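Local coordinates for protein L-hydantoinase (PDB 1GKR) that hydrolyses the ring amide of 5-substituted hydantoins, preferring aryl over alkyl derivatives, with two zinc ions in each subunit of a homotetramer, at residues Val240-Gly245 with Ala291-Arg296. Numbering follows the deposited sequence.
Sequences VSNPDG and AEMNIR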
# COMPACT_ATOMS: atom_id res chain seq x y z
N VAL A 240 22.11 -5.99 -3.03
CA VAL A 240 20.94 -6.21 -2.18
C VAL A 240 20.87 -7.73 -2.02
O VAL A 240 20.74 -8.46 -3.00
CB VAL A 240 19.68 -5.68 -2.86
CG1 VAL A 240 18.44 -6.10 -2.07
CG2 VAL A 240 19.77 -4.18 -2.94
N SER A 241 20.94 -8.19 -0.77
CA SER A 241 20.97 -9.61 -0.47
C SER A 241 19.67 -10.36 -0.26
O SER A 241 19.68 -11.59 -0.28
CB SER A 241 21.78 -9.85 0.79
OG SER A 241 21.00 -9.49 1.92
N ASN A 242 18.56 -9.64 -0.05
CA ASN A 242 17.30 -10.31 0.24
C ASN A 242 16.10 -9.84 -0.56
O ASN A 242 16.01 -8.68 -0.95
CB ASN A 242 17.03 -10.19 1.73
CG ASN A 242 16.57 -8.80 2.11
OD1 ASN A 242 15.39 -8.46 1.97
ND2 ASN A 242 17.50 -7.98 2.58
N PRO A 243 15.11 -10.73 -0.77
CA PRO A 243 13.88 -10.47 -1.52
C PRO A 243 13.10 -9.25 -1.08
O PRO A 243 12.62 -8.47 -1.92
CB PRO A 243 13.07 -11.75 -1.31
CG PRO A 243 14.07 -12.78 -0.89
CD PRO A 243 15.00 -12.00 -0.03
N ASP A 244 12.96 -9.07 0.23
CA ASP A 244 12.20 -7.93 0.73
C ASP A 244 12.82 -6.59 0.38
O ASP A 244 12.11 -5.62 0.14
CB ASP A 244 12.01 -8.04 2.25
CG ASP A 244 11.18 -9.25 2.64
OD1 ASP A 244 10.19 -9.55 1.94
OD2 ASP A 244 11.51 -9.90 3.66
N GLY A 245 14.15 -6.53 0.35
CA GLY A 245 14.81 -5.29 0.01
C GLY A 245 14.61 -4.99 -1.46
O GLY A 245 14.42 -3.83 -1.86
N ALA A 291 18.21 -20.09 2.13
CA ALA A 291 17.78 -20.83 0.94
C ALA A 291 16.38 -20.40 0.51
O ALA A 291 16.10 -20.28 -0.68
CB ALA A 291 17.80 -22.33 1.22
N GLU A 292 15.51 -20.17 1.48
CA GLU A 292 14.15 -19.75 1.19
C GLU A 292 14.16 -18.42 0.47
O GLU A 292 13.44 -18.25 -0.51
CB GLU A 292 13.35 -19.60 2.46
CG GLU A 292 13.35 -20.83 3.31
CD GLU A 292 12.64 -20.59 4.62
OE1 GLU A 292 11.44 -20.21 4.58
OE2 GLU A 292 13.28 -20.77 5.68
N MET A 293 14.96 -17.47 0.96
CA MET A 293 15.02 -16.16 0.33
C MET A 293 15.65 -16.28 -1.04
O MET A 293 15.29 -15.55 -1.97
CB MET A 293 15.80 -15.18 1.19
CG MET A 293 15.14 -14.96 2.51
SD MET A 293 15.91 -13.73 3.54
CE MET A 293 14.72 -12.33 3.34
N ASN A 294 16.58 -17.22 -1.16
CA ASN A 294 17.25 -17.44 -2.43
C ASN A 294 16.24 -17.75 -3.55
O ASN A 294 16.37 -17.23 -4.66
CB ASN A 294 18.25 -18.59 -2.29
CG ASN A 294 19.06 -18.79 -3.54
OD1 ASN A 294 20.10 -18.17 -3.72
ND2 ASN A 294 18.56 -19.63 -4.45
N ILE A 295 15.25 -18.58 -3.28
CA ILE A 295 14.24 -18.90 -4.29
C ILE A 295 13.57 -17.62 -4.78
O ILE A 295 13.48 -17.39 -5.99
CB ILE A 295 13.16 -19.83 -3.71
CG1 ILE A 295 13.76 -21.20 -3.42
CG2 ILE A 295 12.02 -19.98 -4.69
CD1 ILE A 295 12.96 -21.98 -2.44
N ARG A 296 13.10 -16.80 -3.85
CA ARG A 296 12.44 -15.53 -4.18
C ARG A 296 13.33 -14.69 -5.08
O ARG A 296 12.89 -14.18 -6.11
CB ARG A 296 12.16 -14.75 -2.91
CG ARG A 296 10.98 -15.23 -2.11
CD ARG A 296 9.75 -14.39 -2.44
NE ARG A 296 9.82 -13.03 -1.90
CZ ARG A 296 10.06 -12.74 -0.62
NH1 ARG A 296 10.28 -13.71 0.27
NH2 ARG A 296 10.07 -11.47 -0.21
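Arg296 bends round one side of Pro243. Its CB sits against the proline ring, 3.4 Å from Pro243 CG, and CG stays near the same ring. Bends at chi2 (-98°) and chi3 then fold the chain back and bring the guanidinium round so that one face covers Pro243 CB, which stands 3.1 Å from its plane, over its centre. At the tip, NH2 donates to Asp244 OD1 at 2.9 Å, forming a salt bridge. The carboxylate and guanidinium planes are 50° apart, and NH2 meets OD1 from above the carboxylate plane. The oxygen lies in the guanidinium plane, yet the bond is bent, with an N-H...O angle of 136°. Glu247 adds a weak, long ion pair to the same nitrogen.

Met293, one turn earlier on helix 291-303, takes the other end of the ring. Its chain crosses the proline at about a right angle; CE ends 3.4 Å from Pro243 CD and 3.5 Å from Asn242 CB.

Asn242 caps helix 243-254, its OD1 accepting from Gly245 N at 2.8 Å, while Glu217 takes up its ND2. With an alanine in place of Arg296, Asp244 is likely to lose its cationic mate and Pro243 CB the guanidinium face over it. The contact joins the first turns of two helices of the TIM-barrel-like amidohydrolase domain, shortly after the zinc ligand His239 in the sequence. With Pro243 packed between Met293 and the arginine chain and the salt bridge alongside, apolar and ionic contact together probably fix the two helix starts against each other.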